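Local coordinates for protein TRAP dicarboxylate transporter-DctP subunit (Desulfovibrio salexigens, PDB 4N6D) that probably binds a small organic solute, perhaps a carboxylate, in the periplasm and passes it to a TRAP-type membrane transporter, at residues M48-K52 with V65-P69; R58-V63 with D250-V254. One frame throughout, in Å; residues are numbered along the deposited sequence.

In the fold
Interaction 1 lies within the beta-alpha-beta unit of strand 30-35, helix 43-58 and strand 63-68; interaction 2 joins the helix-to-strand turn of that unit to helix 249-285. Their centres lie about 15 Å apart. Interaction 1 packs the middle of helix 43-58 against strand 63-68, an outermost strand of the five-stranded sheet. Interaction 2 sets the turn against the start of the long helix, 187 residues further on. Along the chain the segments alternate: 48-52, 58-63, 65-69, then 250-254. One contact is thus local, the other long-range: helix 43-58 packs on strand 63-68, while its C-terminal end and the turn after it meet helix 249-285 in this solute-binding protein fold.

Interaction 1. Residues M48-K52 with V65-P69; sequences MERWK and VQTYP
K52 bonds to V65 and E49 to T67 across this contact, while M48 packs on T67 and P69. The K52 side chain leaves the helix with CG anti to the backbone N (chi1 161°) and stays extended to its end. It runs past V65 in the opposite direction, CG lying 3.9 Å from V65 CB, and delivers NZ to the strand backbone. There K52 NZ donates to V65 O over 2.9 Å, with a C=O...N angle of 171°, so the ammonium meets the carbonyl almost head-on. One turn back, E49 brings its carboxylate toward the strand. The T67 hydroxyl donates to E49 OE2, 2.7 Å from OG1, and uses the syn lone pair of that oxygen. A water ties these groups together: it accepts from K52 NZ and donates to E49 OE1, 2.8 Å away, and to T67 OG1. A second water takes the backbone N-H of T67 and receives a weak bond from K52 NZ. The ammonium and the E49 carboxylate are thus linked through water, which probably helps keep both charged.

The CB and CG2 side of T67 is apolar. M48 bends at its last torsion, and its CE comes 3.7 Å from T67 CB, while SD lies beside T67 CG2; the same methyl reaches P69 CB. W51 CZ3 meets V65 CG2 at 4.2 Å, obliquely to the indole ring.

Helix 48-52 runs nearly antiparallel to strand 65-68 (174°), with the axes 9.3 Å apart, as expected for the helix and second strand of a beta-alpha-beta unit. Y34 of the adjoining strand 30-35 packs against M48, W51 and V65, and L255 and L258 of helix 249-285 touch W51.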
loop_
_atom_site.group_PDB
_atom_site.type_symbol
_atom_site.label_atom_id
_atom_site.label_comp_id
_atom_site.label_asym_id
_atom_site.label_seq_id
_atom_site.Cartn_x
_atom_site.Cartn_y
_atom_site.Cartn_z
ATOM N N MET A 48 -5.395 5.137 -11.506
ATOM C CA MET A 48 -4.784 5.841 -12.642
ATOM C C MET A 48 -5.871 6.270 -13.659
ATOM O O MET A 48 -5.916 7.418 -14.137
ATOM C CB MET A 48 -3.726 4.963 -13.296
ATOM C CG MET A 48 -3.310 5.385 -14.698
ATOM S SD MET A 48 -2.181 4.199 -15.472
ATOM C CE MET A 48 -3.261 2.764 -15.696
ATOM N N GLU A 49 -6.780 5.359 -13.974
ATOM C CA GLU A 49 -7.830 5.682 -14.947
ATOM C C GLU A 49 -8.749 6.776 -14.436
ATOM O O GLU A 49 -9.187 7.621 -15.200
ATOM C CB GLU A 49 -8.671 4.457 -15.321
ATOM C CG GLU A 49 -7.883 3.344 -15.986
ATOM C CD GLU A 49 -7.276 3.754 -17.317
ATOM O OE1 GLU A 49 -7.810 4.675 -17.964
ATOM O OE2 GLU A 49 -6.254 3.158 -17.705
ATOM N N ARG A 50 -9.071 6.746 -13.145
ATOM C CA ARG A 50 -9.933 7.789 -12.571
ATOM C C ARG A 50 -9.224 9.147 -12.589
ATOM O O ARG A 50 -9.830 10.183 -12.895
ATOM C CB ARG A 50 -10.355 7.406 -11.158
ATOM C CG ARG A 50 -11.413 8.344 -10.555
ATOM C CD ARG A 50 -10.782 9.335 -9.627
ATOM N NE ARG A 50 -11.779 10.298 -9.157
ATOM C CZ ARG A 50 -11.496 11.339 -8.380
ATOM N NH1 ARG A 50 -10.253 11.536 -7.954
ATOM N NH2 ARG A 50 -12.473 12.173 -8.012
ATOM N N TRP A 51 -7.928 9.127 -12.311
ATOM C CA TRP A 51 -7.132 10.340 -12.339
ATOM C C TRP A 51 -7.136 10.925 -13.748
ATOM O O TRP A 51 -7.338 12.123 -13.922
ATOM C CB TRP A 51 -5.721 10.022 -11.885
ATOM C CG TRP A 51 -4.811 11.213 -11.740
ATOM C CD1 TRP A 51 -4.651 11.978 -10.620
ATOM C CD2 TRP A 51 -3.907 11.734 -12.716
ATOM N NE1 TRP A 51 -3.722 12.969 -10.848
ATOM C CE2 TRP A 51 -3.247 12.838 -12.127
ATOM C CE3 TRP A 51 -3.600 11.393 -14.042
ATOM C CZ2 TRP A 51 -2.286 13.580 -12.799
ATOM C CZ3 TRP A 51 -2.645 12.150 -14.718
ATOM C CH2 TRP A 51 -2.013 13.229 -14.097
ATOM N N LYS A 52 -6.921 10.080 -14.755
ATOM C CA LYS A 52 -7.026 10.491 -16.145
ATOM C C LYS A 52 -8.362 11.172 -16.434
ATOM O O LYS A 52 -8.438 12.247 -17.060
ATOM C CB LYS A 52 -6.873 9.266 -17.059
ATOM C CG LYS A 52 -7.405 9.487 -18.481
ATOM C CD LYS A 52 -7.044 8.351 -19.428
ATOM C CE LYS A 52 -7.717 8.546 -20.792
ATOM N NZ LYS A 52 -7.196 7.608 -21.834
ATOM N N VAL A 65 -4.362 12.009 -21.518
ATOM C CA VAL A 65 -3.488 11.036 -20.861
ATOM C C VAL A 65 -3.643 9.660 -21.514
ATOM O O VAL A 65 -4.767 9.150 -21.657
ATOM C CB VAL A 65 -3.862 10.922 -19.364
ATOM C CG1 VAL A 65 -2.896 9.969 -18.640
ATOM C CG2 VAL A 65 -3.845 12.278 -18.716
ATOM N N GLN A 66 -2.533 9.073 -21.964
ATOM C CA GLN A 66 -2.544 7.692 -22.424
ATOM C C GLN A 66 -1.993 6.812 -21.319
ATOM O O GLN A 66 -0.898 7.053 -20.821
ATOM C CB GLN A 66 -1.643 7.481 -23.639
ATOM C CG GLN A 66 -2.150 8.108 -24.897
ATOM C CD GLN A 66 -2.030 9.603 -24.837
ATOM O OE1 GLN A 66 -3.027 10.322 -24.931
ATOM N NE2 GLN A 66 -0.800 10.088 -24.680
ATOM N N THR A 67 -2.757 5.789 -20.954
ATOM C CA THR A 67 -2.363 4.894 -19.879
ATOM C C THR A 67 -1.779 3.580 -20.390
ATOM O O THR A 67 -2.196 3.030 -21.420
ATOM C CB THR A 67 -3.533 4.615 -18.944
ATOM O OG1 THR A 67 -4.572 3.933 -19.652
ATOM C CG2 THR A 67 -4.076 5.911 -18.348
ATOM N N TYR A 68 -0.816 3.070 -19.629
ATOM C CA TYR A 68 -0.124 1.849 -19.964
ATOM C C TYR A 68 -0.068 0.921 -18.749
ATOM O O TYR A 68 0.978 0.787 -18.119
ATOM C CB TYR A 68 1.289 2.189 -20.432
ATOM C CG TYR A 68 1.328 2.971 -21.725
ATOM C CD1 TYR A 68 1.179 4.340 -21.736
ATOM C CD2 TYR A 68 1.519 2.324 -22.932
ATOM C CE1 TYR A 68 1.224 5.066 -22.915
ATOM C CE2 TYR A 68 1.567 3.018 -24.104
ATOM C CZ TYR A 68 1.424 4.393 -24.102
ATOM O OH TYR A 68 1.460 5.057 -25.303
ATOM N N PRO A 69 -1.202 0.285 -18.419
ATOM C CA PRO A 69 -1.241 -0.714 -17.353
ATOM C C PRO A 69 -0.432 -1.947 -17.729
ATOM O O PRO A 69 -0.098 -2.167 -18.898
ATOM C CB PRO A 69 -2.721 -1.081 -17.281
ATOM C CG PRO A 69 -3.203 -0.878 -18.684
ATOM C CD PRO A 69 -2.491 0.352 -19.143
HETATM O O HOH W 1 -7.438 4.862 -20.715
HETATM O O HOH W 2 -5.016 5.314 -22.687
#

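Interaction 2. Residues R58-V63 with D250-V254; sequences RTAGKV and DVKKV. With I3C (5-amino-2,4,6-triiodobenzene-1,3-dicarboxylic acid), chain B.
V251 and V254 of the long helix meet R58, T59 and V63 in the close-packed part of this contact. V63 CG2 lies 3.8 Å from V251 CG1, the two side chains crossing at a slant. V254 CG1, anti to its own backbone N (chi1 171°), rests against the aliphatic stem of R58, 3.8 Å from R58 CB, and meets T59 CG2 nearly at right angles. The T59 hydroxyl takes no part in this apolar patch: OG1 is hydrogen-bonded to V55 O and accepts from V63 N at 3.2 Å, which fixes the methyl toward the valines.

Helix 43-58 ends here in a Schellman motif, with A60 at the C-prime position. Overlapping it is a type I' turn from T59 to K62, closed by K62 N to T59 O, which leads into strand 63-68. At the tip of this turn A60 CA lies 3.6 Å from N13 of a bound triiodobenzene dicarboxylate.

The solvent side is polar and hydrated. R58 runs extended from CG to NE, and a water at the edge of its guanidinium, in plane, links NH1 to V254 O; R58 NE and NH2 form salt bridges with E54 and E261. At the other end K62 points its ammonium at the D250 carboxylate, a salt bridge whose modelled spacing is too short to be trusted. D250 OD1 receives a hydrogen bond from a nearby water and a weak one from V251 N.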
loop_
_atom_site.group_PDB
_atom_site.type_symbol
_atom_site.label_atom_id
_atom_site.label_comp_id
_atom_site.label_asym_id
_atom_site.label_seq_id
_atom_site.Cartn_x
_atom_site.Cartn_y
_atom_site.Cartn_z
ATOM N N ARG A 58 -11.205 18.307 -16.069
ATOM C CA ARG A 58 -10.969 19.581 -15.380
ATOM C C ARG A 58 -10.148 20.552 -16.210
ATOM O O ARG A 58 -10.230 21.762 -16.021
ATOM C CB ARG A 58 -10.273 19.328 -14.046
ATOM C CG ARG A 58 -11.185 18.687 -13.066
ATOM C CD ARG A 58 -10.470 18.382 -11.774
ATOM N NE ARG A 58 -11.288 17.523 -10.941
ATOM C CZ ARG A 58 -11.092 17.324 -9.638
ATOM N NH1 ARG A 58 -10.142 17.979 -8.974
ATOM N NH2 ARG A 58 -11.897 16.500 -8.982
ATOM N N THR A 59 -9.364 20.022 -17.146
ATOM C CA THR A 59 -8.585 20.868 -18.058
ATOM C C THR A 59 -9.315 21.155 -19.373
ATOM O O THR A 59 -8.736 21.730 -20.311
ATOM C CB THR A 59 -7.197 20.256 -18.380
ATOM O OG1 THR A 59 -7.354 19.049 -19.135
ATOM C CG2 THR A 59 -6.406 19.990 -17.137
ATOM N N ALA A 60 -10.580 20.754 -19.436
ATOM C CA ALA A 60 -11.440 21.069 -20.569
ATOM C C ALA A 60 -10.819 20.529 -21.820
ATOM O O ALA A 60 -10.884 21.137 -22.883
ATOM C CB ALA A 60 -11.670 22.570 -20.685
ATOM N N GLY A 61 -10.205 19.363 -21.684
ATOM C CA GLY A 61 -9.630 18.669 -22.824
ATOM C C GLY A 61 -8.272 19.181 -23.266
ATOM O O GLY A 61 -7.727 18.689 -24.241
ATOM N N LYS A 62 -7.703 20.153 -22.554
ATOM C CA LYS A 62 -6.381 20.654 -22.921
ATOM C C LYS A 62 -5.294 19.612 -22.712
ATOM O O LYS A 62 -4.279 19.623 -23.405
ATOM C CB LYS A 62 -6.032 21.915 -22.140
ATOM C CG LYS A 62 -6.807 23.134 -22.604
ATOM C CD LYS A 62 -6.318 24.372 -21.883
ATOM C CE LYS A 62 -6.504 24.231 -20.392
ATOM N NZ LYS A 62 -6.108 25.456 -19.666
ATOM N N VAL A 63 -5.514 18.714 -21.762
ATOM C CA VAL A 63 -4.594 17.611 -21.496
ATOM C C VAL A 63 -5.266 16.298 -21.842
ATOM O O VAL A 63 -6.444 16.093 -21.518
ATOM C CB VAL A 63 -4.217 17.542 -19.990
ATOM C CG1 VAL A 63 -3.310 16.342 -19.697
ATOM C CG2 VAL A 63 -3.538 18.825 -19.559
ATOM N N ASP A 250 -2.427 27.022 -15.039
ATOM C CA ASP A 250 -3.773 26.530 -14.747
ATOM C C ASP A 250 -3.862 25.008 -14.718
ATOM O O ASP A 250 -4.571 24.429 -13.883
ATOM C CB ASP A 250 -4.824 27.122 -15.703
ATOM C CG ASP A 250 -4.618 26.722 -17.154
ATOM O OD1 ASP A 250 -3.499 26.372 -17.549
ATOM O OD2 ASP A 250 -5.599 26.778 -17.915
ATOM N N VAL A 251 -3.119 24.364 -15.611
ATOM C CA VAL A 251 -2.982 22.911 -15.583
ATOM C C VAL A 251 -2.244 22.426 -14.326
ATOM O O VAL A 251 -2.648 21.441 -13.697
ATOM C CB VAL A 251 -2.287 22.391 -16.874
ATOM C CG1 VAL A 251 -2.042 20.894 -16.785
ATOM C CG2 VAL A 251 -3.139 22.702 -18.088
ATOM N N LYS A 252 -1.161 23.103 -13.946
ATOM C CA LYS A 252 -0.455 22.739 -12.711
ATOM C C LYS A 252 -1.386 22.807 -11.517
ATOM O O LYS A 252 -1.364 21.931 -10.648
ATOM C CB LYS A 252 0.759 23.639 -12.465
ATOM C CG LYS A 252 1.931 23.435 -13.427
ATOM C CD LYS A 252 3.154 24.191 -12.926
ATOM C CE LYS A 252 4.376 24.005 -13.807
ATOM N NZ LYS A 252 5.412 25.000 -13.440
ATOM N N LYS A 253 -2.232 23.838 -11.465
ATOM C CA LYS A 253 -3.175 23.933 -10.368
ATOM C C LYS A 253 -4.126 22.736 -10.319
ATOM O O LYS A 253 -4.410 22.202 -9.253
ATOM C CB LYS A 253 -3.989 25.215 -10.479
ATOM C CG LYS A 253 -4.944 25.358 -9.321
ATOM C CD LYS A 253 -5.728 26.642 -9.380
ATOM C CE LYS A 253 -6.283 26.990 -8.009
ATOM N NZ LYS A 253 -6.850 25.844 -7.286
ATOM N N VAL A 254 -4.644 22.314 -11.467
ATOM C CA VAL A 254 -5.494 21.136 -11.493
ATOM C C VAL A 254 -4.762 19.937 -10.919
ATOM O O VAL A 254 -5.301 19.203 -10.097
ATOM C CB VAL A 254 -5.973 20.824 -12.923
ATOM C CG1 VAL A 254 -6.669 19.491 -12.979
ATOM C CG2 VAL A 254 -6.905 21.925 -13.422
HETATM I I3 I3C B . -15.728 23.941 -23.346
HETATM I I2 I3C B . -13.455 18.401 -23.276
HETATM I I1 I3C B . -14.247 21.314 -28.508
HETATM O O8 I3C B . -14.482 24.441 -26.823
HETATM O O9 I3C B . -16.554 23.805 -26.624
HETATM C C10 I3C B . -13.424 18.897 -26.400
HETATM N N13 I3C B . -14.671 21.151 -22.224
HETATM C C1 I3C B . -14.875 22.340 -25.739
HETATM C C6 I3C B . -14.959 22.287 -24.364
HETATM C C5 I3C B . -14.561 21.176 -23.652
HETATM C C4 I3C B . -14.067 20.095 -24.337
HETATM C C3 I3C B . -13.965 20.111 -25.715
HETATM C C2 I3C B . -14.372 21.240 -26.411
HETATM C C7 I3C B . -15.327 23.585 -26.437
HETATM O O11 I3C B . -14.213 18.113 -26.991
HETATM O O12 I3C B . -12.190 18.641 -26.367
HETATM O O HOH W 3 -7.997 19.649 -9.763
HETATM O O HOH W 4 -3.761 26.142 -20.341
#